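Local coordinates for major capsid protein (Paramecium bursaria Chlorella virus 1, PDB 5TIP) that self-assembles as trimers into the icosahedral, pseudo T=169 shell of the virion, serving as its glycosylated major building block, at residues Leu226-Gln231 with Tyr416-Asn421; Asn249-Phe254 with Ile373-Leu378; His256-Leu261 with Cys368-Ile373. All blocks are in the same frame, centred on the assembly; numbering follows the deposited sequence.

Interaction 1: residues Leu226-Gln231 with Tyr416-Asn421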
loop_
_atom_site.group_PDB
_atom_site.type_symbol
_atom_site.label_atom_id
_atom_site.label_comp_id
_atom_site.label_asym_id
_atom_site.label_seq_id
_atom_site.Cartn_x
_atom_site.Cartn_y
_atom_site.Cartn_z
ATOM N N LEU A 226 26.777 7.323 2.797
ATOM C CA LEU A 226 25.904 8.492 2.863
ATOM C C LEU A 226 24.743 8.129 3.778
ATOM O O LEU A 226 23.840 7.386 3.388
ATOM C CB LEU A 226 25.424 8.900 1.475
ATOM C CG LEU A 226 24.562 10.164 1.401
ATOM C CD1 LEU A 226 25.331 11.380 1.894
ATOM C CD2 LEU A 226 24.044 10.387 -0.012
ATOM N N ILE A 227 24.771 8.647 5.001
ATOM C CA ILE A 227 23.818 8.263 6.029
ATOM C C ILE A 227 22.864 9.422 6.294
ATOM O O ILE A 227 23.049 10.539 5.811
ATOM C CB ILE A 227 24.519 7.820 7.329
ATOM C CG1 ILE A 227 25.090 9.032 8.069
ATOM C CG2 ILE A 227 25.618 6.817 7.026
ATOM C CD1 ILE A 227 25.648 8.705 9.434
ATOM N N GLU A 228 21.831 9.140 7.080
ATOM C CA GLU A 228 20.865 10.141 7.497
ATOM C C GLU A 228 20.915 10.289 9.011
ATOM O O GLU A 228 21.204 9.333 9.736
ATOM C CB GLU A 228 19.451 9.767 7.044
ATOM C CG GLU A 228 19.297 9.746 5.535
ATOM C CD GLU A 228 17.889 9.416 5.086
ATOM O OE1 GLU A 228 16.976 9.417 5.939
ATOM O OE2 GLU A 228 17.697 9.146 3.881
ATOM N N GLN A 229 20.632 11.500 9.479
ATOM C CA GLN A 229 20.635 11.811 10.897
ATOM C C GLN A 229 19.352 12.541 11.257
ATOM O O GLN A 229 18.699 13.150 10.407
ATOM C CB GLN A 229 21.835 12.683 11.283
ATOM C CG GLN A 229 23.184 12.036 11.086
ATOM C CD GLN A 229 24.314 12.992 11.395
ATOM O OE1 GLN A 229 24.453 14.033 10.753
ATOM N NE2 GLN A 229 25.117 12.656 12.394
ATOM N N LEU A 230 18.998 12.475 12.534
ATOM C CA LEU A 230 17.883 13.234 13.069
ATOM C C LEU A 230 18.418 14.405 13.880
ATOM O O LEU A 230 19.378 14.258 14.643
ATOM C CB LEU A 230 16.980 12.361 13.944
ATOM C CG LEU A 230 15.805 13.104 14.583
ATOM C CD1 LEU A 230 14.755 13.463 13.540
ATOM C CD2 LEU A 230 15.194 12.296 15.716
ATOM N N GLN A 231 17.803 15.568 13.706
ATOM C CA GLN A 231 18.139 16.752 14.481
ATOM C C GLN A 231 16.933 17.145 15.313
ATOM O O GLN A 231 15.812 17.214 14.799
ATOM C CB GLN A 231 18.575 17.913 13.584
ATOM C CG GLN A 231 19.807 17.617 12.750
ATOM C CD GLN A 231 20.249 18.805 11.918
ATOM O OE1 GLN A 231 20.719 19.809 12.451
ATOM N NE2 GLN A 231 20.096 18.696 10.604
ATOM N N TYR A 416 11.502 18.630 14.048
ATOM C CA TYR A 416 12.492 17.642 13.651
ATOM C C TYR A 416 13.043 17.973 12.271
ATOM O O TYR A 416 12.351 18.549 11.427
ATOM C CB TYR A 416 11.897 16.230 13.646
ATOM C CG TYR A 416 11.373 15.792 14.992
ATOM C CD1 TYR A 416 12.228 15.282 15.959
ATOM C CD2 TYR A 416 10.024 15.901 15.302
ATOM C CE1 TYR A 416 11.755 14.885 17.193
ATOM C CE2 TYR A 416 9.542 15.507 16.534
ATOM C CZ TYR A 416 10.413 15.000 17.475
ATOM O OH TYR A 416 9.940 14.607 18.704
ATOM N N ALA A 417 14.301 17.601 12.056
ATOM C CA ALA A 417 14.951 17.763 10.764
ATOM C C ALA A 417 15.742 16.503 10.453
ATOM O O ALA A 417 16.474 16.000 11.311
ATOM C CB ALA A 417 15.874 18.987 10.754
ATOM N N LYS A 418 15.601 16.011 9.226
ATOM C CA LYS A 418 16.328 14.838 8.763
ATOM C C LYS A 418 17.370 15.327 7.767
ATOM O O LYS A 418 17.032 15.896 6.738
ATOM C CB LYS A 418 15.392 13.822 8.111
ATOM C CG LYS A 418 15.884 12.385 8.195
ATOM C CD LYS A 418 16.020 11.934 9.639
ATOM C CE LYS A 418 15.739 10.453 9.804
ATOM N NZ LYS A 418 16.471 9.616 8.820
ATOM N N ASN A 419 18.636 15.092 8.076
ATOM C CA ASN A 419 19.731 15.565 7.246
ATOM C C ASN A 419 20.588 14.392 6.794
ATOM O O ASN A 419 20.471 13.272 7.295
ATOM C CB ASN A 419 20.593 16.587 7.997
ATOM C CG ASN A 419 21.333 15.974 9.169
ATOM O OD1 ASN A 419 20.818 15.923 10.283
ATOM N ND2 ASN A 419 22.553 15.509 8.923
ATOM N N TYR A 420 21.460 14.668 5.830
ATOM C CA TYR A 420 22.443 13.705 5.362
ATOM C C TYR A 420 23.804 13.996 5.979
ATOM O O TYR A 420 24.116 15.132 6.342
ATOM C CB TYR A 420 22.557 13.724 3.835
ATOM C CG TYR A 420 21.455 12.980 3.118
ATOM C CD1 TYR A 420 21.405 11.594 3.136
ATOM C CD2 TYR A 420 20.471 13.662 2.415
ATOM C CE1 TYR A 420 20.404 10.906 2.478
ATOM C CE2 TYR A 420 19.467 12.981 1.752
ATOM C CZ TYR A 420 19.436 11.605 1.792
ATOM O OH TYR A 420 18.437 10.922 1.138
ATOM N N ASN A 421 24.610 12.946 6.101
ATOM C CA ASN A 421 25.987 13.077 6.544
ATOM C C ASN A 421 26.774 11.923 5.939
ATOM O O ASN A 421 26.203 10.995 5.362
ATOM C CB ASN A 421 26.089 13.094 8.073
ATOM C CG ASN A 421 27.330 13.812 8.569
ATOM O OD1 ASN A 421 28.399 13.721 7.964
ATOM N ND2 ASN A 421 27.191 14.541 9.670
HETATM O O HOH W 1 22.816 16.267 12.397
#

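Interaction 2: residues Asn249-Phe254 with Ile373-Leu378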
loop_
_atom_site.group_PDB
_atom_site.type_symbol
_atom_site.label_atom_id
_atom_site.label_comp_id
_atom_site.label_asym_id
_atom_site.label_seq_id
_atom_site.Cartn_x
_atom_site.Cartn_y
_atom_site.Cartn_z
ATOM N N ASN A 249 7.582 33.250 16.093
ATOM C CA ASN A 249 8.722 33.082 15.193
ATOM C C ASN A 249 9.757 32.237 15.929
ATOM O O ASN A 249 10.447 32.730 16.826
ATOM C CB ASN A 249 9.311 34.421 14.757
ATOM C CG ASN A 249 8.351 35.239 13.921
ATOM O OD1 ASN A 249 7.643 34.706 13.069
ATOM N ND2 ASN A 249 8.334 36.547 14.152
ATOM N N ILE A 250 9.859 30.968 15.554
ATOM C CA ILE A 250 10.790 30.043 16.186
ATOM C C ILE A 250 12.070 30.022 15.362
ATOM O O ILE A 250 12.055 29.648 14.183
ATOM C CB ILE A 250 10.188 28.634 16.314
ATOM C CG1 ILE A 250 9.089 28.604 17.381
ATOM C CG2 ILE A 250 11.271 27.624 16.653
ATOM C CD1 ILE A 250 7.722 29.031 16.891
ATOM N N ARG A 251 13.174 30.436 15.977
ATOM C CA ARG A 251 14.473 30.419 15.316
ATOM C C ARG A 251 14.944 28.974 15.223
ATOM O O ARG A 251 15.207 28.332 16.245
ATOM C CB ARG A 251 15.464 31.277 16.099
ATOM C CG ARG A 251 16.860 31.390 15.499
ATOM C CD ARG A 251 16.864 32.232 14.232
ATOM N NE ARG A 251 18.211 32.407 13.693
ATOM C CZ ARG A 251 19.025 33.405 14.026
ATOM N NH1 ARG A 251 18.631 34.324 14.897
ATOM N NH2 ARG A 251 20.235 33.488 13.487
ATOM N N LEU A 252 15.043 28.451 14.004
ATOM C CA LEU A 252 15.481 27.076 13.815
ATOM C C LEU A 252 16.992 26.991 13.970
ATOM O O LEU A 252 17.725 27.902 13.579
ATOM C CB LEU A 252 15.059 26.558 12.440
ATOM C CG LEU A 252 13.563 26.562 12.110
ATOM C CD1 LEU A 252 13.312 26.013 10.711
ATOM C CD2 LEU A 252 12.777 25.770 13.142
ATOM N N ASN A 253 17.409 25.878 14.501
ATOM C CA ASN A 253 18.778 25.650 14.712
ATOM C C ASN A 253 19.183 24.283 14.174
ATOM O O ASN A 253 19.459 23.386 14.890
ATOM C CB ASN A 253 19.095 25.887 16.195
ATOM C CG ASN A 253 20.468 25.504 16.570
ATOM O OD1 ASN A 253 21.358 25.557 15.803
ATOM N ND2 ASN A 253 20.631 25.118 17.766
ATOM N N PHE A 254 19.183 24.182 12.866
ATOM C CA PHE A 254 19.539 22.973 12.144
ATOM C C PHE A 254 20.785 23.222 11.302
ATOM O O PHE A 254 21.189 24.366 11.077
ATOM C CB PHE A 254 18.376 22.513 11.258
ATOM C CG PHE A 254 17.116 22.213 12.023
ATOM C CD1 PHE A 254 17.160 21.494 13.207
ATOM C CD2 PHE A 254 15.892 22.672 11.569
ATOM C CE1 PHE A 254 16.003 21.225 13.913
ATOM C CE2 PHE A 254 14.733 22.407 12.270
ATOM C CZ PHE A 254 14.789 21.683 13.443
ATOM N N ILE A 373 22.882 28.804 6.072
ATOM C CA ILE A 373 21.799 29.749 6.313
ATOM C C ILE A 373 21.992 30.326 7.706
ATOM O O ILE A 373 21.988 29.588 8.699
ATOM C CB ILE A 373 20.421 29.086 6.176
ATOM C CG1 ILE A 373 20.297 28.397 4.817
ATOM C CG2 ILE A 373 19.318 30.114 6.370
ATOM C CD1 ILE A 373 19.034 27.593 4.662
ATOM N N ASP A 374 22.162 31.649 7.779
ATOM C CA ASP A 374 22.375 32.291 9.070
ATOM C C ASP A 374 21.091 32.331 9.888
ATOM O O ASP A 374 21.111 32.062 11.094
ATOM C CB ASP A 374 22.926 33.703 8.866
ATOM C CG ASP A 374 24.371 33.705 8.412
ATOM O OD1 ASP A 374 25.084 32.719 8.693
ATOM O OD2 ASP A 374 24.796 34.692 7.776
ATOM N N ASN A 375 19.967 32.659 9.254
ATOM C CA ASN A 375 18.694 32.799 9.950
ATOM C C ASN A 375 17.628 32.012 9.202
ATOM O O ASN A 375 17.240 32.384 8.090
ATOM C CB ASN A 375 18.294 34.272 10.081
ATOM C CG ASN A 375 17.048 34.472 10.932
ATOM O OD1 ASN A 375 16.001 33.874 10.681
ATOM N ND2 ASN A 375 17.161 35.316 11.950
ATOM N N ALA A 376 17.158 30.930 9.813
ATOM C CA ALA A 376 16.008 30.180 9.332
ATOM C C ALA A 376 14.949 30.213 10.422
ATOM O O ALA A 376 15.226 29.848 11.569
ATOM C CB ALA A 376 16.379 28.737 8.984
ATOM N N THR A 377 13.743 30.640 10.065
ATOM C CA THR A 377 12.693 30.876 11.042
ATOM C C THR A 377 11.388 30.255 10.570
ATOM O O THR A 377 11.030 30.355 9.393
ATOM C CB THR A 377 12.501 32.381 11.283
ATOM O OG1 THR A 377 13.736 32.954 11.731
ATOM C CG2 THR A 377 11.427 32.628 12.328
ATOM N N LEU A 378 10.682 29.613 11.496
ATOM C CA LEU A 378 9.353 29.072 11.243
ATOM C C LEU A 378 8.326 30.035 11.828
ATOM O O LEU A 378 8.175 30.126 13.050
ATOM C CB LEU A 378 9.210 27.679 11.852
ATOM C CG LEU A 378 7.837 27.020 11.708
ATOM C CD1 LEU A 378 7.509 26.753 10.247
ATOM C CD2 LEU A 378 7.766 25.738 12.524
HETATM O O HOH W 2 18.704 30.025 12.392
#

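Interaction 3: residues His256-Leu261 with Cys368-Ile373. With HG (mercury (II) ion), chain T.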
loop_
_atom_site.group_PDB
_atom_site.type_symbol
_atom_site.label_atom_id
_atom_site.label_comp_id
_atom_site.label_asym_id
_atom_site.label_seq_id
_atom_site.Cartn_x
_atom_site.Cartn_y
_atom_site.Cartn_z
ATOM N N HIS A 256 23.490 21.075 8.049
ATOM C CA HIS A 256 23.690 20.038 7.039
ATOM C C HIS A 256 22.594 20.068 5.977
ATOM O O HIS A 256 21.550 20.703 6.179
ATOM C CB HIS A 256 23.752 18.659 7.701
ATOM C CG HIS A 256 24.833 18.527 8.727
ATOM N ND1 HIS A 256 24.584 18.156 10.030
ATOM C CD2 HIS A 256 26.172 18.717 8.639
ATOM C CE1 HIS A 256 25.720 18.130 10.702
ATOM N NE2 HIS A 256 26.699 18.462 9.881
ATOM N N PRO A 257 22.800 19.423 4.827
ATOM C CA PRO A 257 21.715 19.298 3.841
ATOM C C PRO A 257 20.545 18.510 4.413
ATOM O O PRO A 257 20.670 17.329 4.746
ATOM C CB PRO A 257 22.384 18.561 2.675
ATOM C CG PRO A 257 23.828 18.889 2.807
ATOM C CD PRO A 257 24.090 18.961 4.283
ATOM N N THR A 258 19.397 19.174 4.517
ATOM C CA THR A 258 18.226 18.638 5.196
ATOM C C THR A 258 17.179 18.212 4.175
ATOM O O THR A 258 16.865 18.968 3.250
ATOM C CB THR A 258 17.639 19.677 6.155
ATOM O OG1 THR A 258 18.619 20.019 7.143
ATOM C CG2 THR A 258 16.400 19.136 6.850
ATOM N N LYS A 259 16.636 17.006 4.355
ATOM C CA LYS A 259 15.624 16.488 3.439
ATOM C C LYS A 259 14.260 17.119 3.684
ATOM O O LYS A 259 13.566 17.491 2.732
ATOM C CB LYS A 259 15.521 14.969 3.570
ATOM C CG LYS A 259 16.849 14.246 3.539
ATOM C CD LYS A 259 16.659 12.760 3.786
ATOM C CE LYS A 259 15.786 12.134 2.712
ATOM N NZ LYS A 259 15.643 10.667 2.909
ATOM N N TYR A 260 13.852 17.233 4.945
ATOM C CA TYR A 260 12.523 17.730 5.265
ATOM C C TYR A 260 12.499 18.226 6.703
ATOM O O TYR A 260 13.389 17.921 7.502
ATOM C CB TYR A 260 11.457 16.647 5.049
ATOM C CG TYR A 260 11.684 15.381 5.851
ATOM C CD1 TYR A 260 11.216 15.263 7.153
ATOM C CD2 TYR A 260 12.367 14.302 5.302
ATOM C CE1 TYR A 260 11.422 14.108 7.886
ATOM C CE2 TYR A 260 12.577 13.143 6.028
ATOM C CZ TYR A 260 12.102 13.052 7.319
ATOM O OH TYR A 260 12.308 11.903 8.049
ATOM N N LEU A 261 11.470 19.007 7.013
ATOM C CA LEU A 261 11.150 19.404 8.375
ATOM C C LEU A 261 9.809 18.805 8.774
ATOM O O LEU A 261 8.856 18.817 7.989
ATOM C CB LEU A 261 11.099 20.927 8.517
ATOM C CG LEU A 261 12.359 21.721 8.175
ATOM C CD1 LEU A 261 12.133 23.201 8.437
ATOM C CD2 LEU A 261 13.548 21.212 8.969
ATOM N N CYS A 368 18.216 20.983 1.507
ATOM C CA CYS A 368 18.560 22.362 1.812
ATOM C C CYS A 368 19.673 22.366 2.845
ATOM O O CYS A 368 19.545 21.735 3.900
ATOM C CB CYS A 368 17.358 23.140 2.335
ATOM S SG CYS A 368 17.813 24.772 2.914
ATOM N N ASN A 369 20.758 23.074 2.546
ATOM C CA ASN A 369 21.925 23.109 3.422
ATOM C C ASN A 369 21.695 24.178 4.481
ATOM O O ASN A 369 21.886 25.370 4.233
ATOM C CB ASN A 369 23.191 23.375 2.616
ATOM C CG ASN A 369 24.448 22.999 3.371
ATOM O OD1 ASN A 369 24.450 22.925 4.599
ATOM N ND2 ASN A 369 25.525 22.749 2.637
ATOM N N PHE A 370 21.283 23.747 5.675
ATOM C CA PHE A 370 21.083 24.669 6.786
ATOM C C PHE A 370 22.390 25.163 7.390
ATOM O O PHE A 370 22.360 26.101 8.194
ATOM C CB PHE A 370 20.234 24.009 7.871
ATOM C CG PHE A 370 18.760 24.086 7.614
ATOM C CD1 PHE A 370 18.151 23.209 6.735
ATOM C CD2 PHE A 370 17.982 25.035 8.255
ATOM C CE1 PHE A 370 16.792 23.278 6.499
ATOM C CE2 PHE A 370 16.621 25.108 8.023
ATOM C CZ PHE A 370 16.027 24.227 7.143
ATOM N N SER A 371 23.527 24.560 7.033
ATOM C CA SER A 371 24.811 25.064 7.505
ATOM C C SER A 371 25.217 26.358 6.813
ATOM O O SER A 371 26.122 27.045 7.299
ATOM C CB SER A 371 25.903 24.014 7.297
ATOM O OG SER A 371 25.628 22.826 8.018
ATOM N N ARG A 372 24.584 26.699 5.693
ATOM C CA ARG A 372 24.885 27.928 4.971
ATOM C C ARG A 372 23.811 28.994 5.142
ATOM O O ARG A 372 23.827 29.997 4.421
ATOM C CB ARG A 372 25.114 27.637 3.488
ATOM C CG ARG A 372 26.208 26.621 3.251
ATOM C CD ARG A 372 27.490 27.099 3.906
ATOM N NE ARG A 372 27.946 28.380 3.379
ATOM C CZ ARG A 372 28.788 29.182 4.020
ATOM N NH1 ARG A 372 29.258 28.835 5.211
ATOM N NH2 ARG A 372 29.156 30.335 3.478
ATOM N N ILE A 373 22.882 28.804 6.072
ATOM C CA ILE A 373 21.799 29.749 6.313
ATOM C C ILE A 373 21.992 30.326 7.706
ATOM O O ILE A 373 21.988 29.588 8.699
ATOM C CB ILE A 373 20.421 29.086 6.176
ATOM C CG1 ILE A 373 20.297 28.397 4.817
ATOM C CG2 ILE A 373 19.318 30.114 6.370
ATOM C CD1 ILE A 373 19.034 27.593 4.662
HETATM HG HG HG T . 15.857 26.116 3.799
#

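Interaction 1: residues Leu226-Gln231 with Tyr416-Asn421
Gln229 reaches across to Asn419 and Asn421 on the neighbouring strand. Gln229 CB lies 3.5 Å from Asn419 OD1; CG, anti to the carbonyl carbon (chi1 -64°), runs near Asn419 ND2, and CD lies beside Asn421, near its CB and ND2. At the tip, Gln229 OE1 accepts two amide N-H groups: Asn419 ND2 at 3.0 Å, in the carbonyl plane on a lone pair, and Asn421 ND2, which comes from above that plane and also donates to Tyr434 O. NE2 bonds Ile104 O. The amide planes of Gln229 and Asn419 are 70° apart, yet OE1 lies in the Asn419 plane, and the N-H points straight at it (165°). A second bond, from ND2 to Tyr420 O, lies in the plane of the Asn419 amide and helps fix its rotation, and a water bridges Asn419 OD1 to Gln229 OE1. Gln231 NE2 approaches the same OD1 in a weak bond, its stronger partner being Asn255 O.

Gln229, Gln231, Asn419 and Asn421 line one face of an antiparallel pairing within a jelly-roll domain of the double-barrel capsid fold, in which strand 223-237 runs against strand 412-426. Backbone bonds between Ile227 and Asn421, Gln229 and Asn419, and Gln231 and Ala417 fix the register.

On the face bearing Glu228, Leu230, Lys418 and Tyr420, the bent Lys418 chain passes its CD 3.0 Å from Gln229 O and brings NZ within 2.9 Å of Glu228 OE1, on the anti lone pair, as a salt bridge. Lys259 and Arg362 also pair with this carboxylate, which probably favours its ionised form. Glu228 CG lies 3.5 Å from Tyr420 CE1, the carboxylate nearly perpendicular to the ring, while the phenol hydroxyl bonds Arg362 O. Leu230 CD1 meets Tyr416 CD1 at 3.9 Å.

Interaction 2: residues Asn249-Phe254 with Ile373-Leu378
Arg251 lays its guanidinium against the side-chain amide of Asn375, the two planes only 15° apart and Asn375 ND2 3.3 Å above the plane, over the centre of the group. This is a stack and not a hydrogen bond, since the nitrogens that face each other are donors. The chain gets there by a single bend: CG stands anti to the backbone N (chi1 -178°), then a turn at chi2 (71°) swings the arm across to Asn375 and Asp374. At the guanidinium edge Arg251 NH2 gives a hydrogen bond of 2.9 Å to Asp374 O, while NE donates to a water that also accepts from Ala376 N. Flat contact on one face and these in-plane partners together limit rotation of the group. Asn375 is steadied in turn from its own side, because Thr377 OG1 donates to Asn375 OD1 at 2.7 Å, in the carbonyl plane on a lone pair.

The stack lies beside the end of an antiparallel pairing between strand 247-251 and strand 376-387, in the second jelly roll of this double jelly-roll capsid protein. Ile250 and Leu378 form its hydrogen-bonded pair, joined by two backbone bonds, and Arg251 and Thr377 the non-hydrogen-bonded pair beside it. One step on, Leu252 N donates to Ala376 O at 2.8 Å.

On the apolar side, Leu252 CB packs on Ala376 CB at 4.3 Å and its CD2 on Leu378 CB. Leu252 also touches Leu261, and Ile250 leans on Leu413 and Ile415 of strand 412-426. Earlier in the strand, Asn249 CB rests 3.7 Å from Thr377 CG2.

Interaction 3: residues His256-Leu261 with Cys368-Ile373
The Phe370 ring has the backbone oxygen of His256 at its edge, near the ring plane, while Thr258 and Leu261 approach it obliquely. Thr258 OG1 comes within 3.2 Å of Phe370 CD1, and Leu261 CD1 lies 4.2 Å from Phe370 CZ. CG of the phenylalanine is anti to the carbonyl carbon (chi1 -83°), which brings the CD1 corner of the ring obliquely against Thr258.

His256 O takes two hydrogen bonds from opposite faces of its carbonyl plane, one from Phe370 N at 3.1 Å and one from Thr258 OG1. Next to it, Pro257 and Asn369 run side by side as a non-hydrogen-bonded antiparallel pair, and Thr258 and Cys368 form the hydrogen-bonded pair, with Cys368 N donating to Thr258 O. The short strand 368-369 thus pairs with strand 257-266 before the chain turns: Asn369 OD1 accepts from Ser371 N in an Asx turn. Ser371 OG receives His256 N at 2.8 Å and also bonds the backbone oxygen of Asn436, the C-terminal residue. Gln13 of a second subunit packs on His256, Pro257 and Ser371, placing the turn at the trimer interface.

Cys368 SG binds the mercury (II) ion at 2.5 Å, with Phe370 CZ and Ile373 CD1 also close to the metal. A soft metal on sulfur is the expected pairing; the ion probably reflects heavy-atom labelling of the crystal, implying a reachable Cys368 SG and not a native metal site.

How the interactions relate
The three contacts nest along the chain: interaction 3 lies inside the loop closed by interaction 2, and that inside the loop of interaction 1. Centres of interactions 1 and 3 are about 9 Å apart, and they share a sheet in which strands 412-426 and 257-266 are neighbours; a probable backbone hydrogen bond of 2.7 Å from Lys259 N to Lys418 O joins them. Interaction 2, centred about 11 Å from interaction 3, belongs to another sheet. Phe254 fills the junction, its CG 3.7 Å from Ala417 CB and its CE2 3.7 Å from Leu261 CD2. The mercury ion bound in interaction 3 lies about 6 Å from the Ala376 side chain and about 10 Å from that of Ala417.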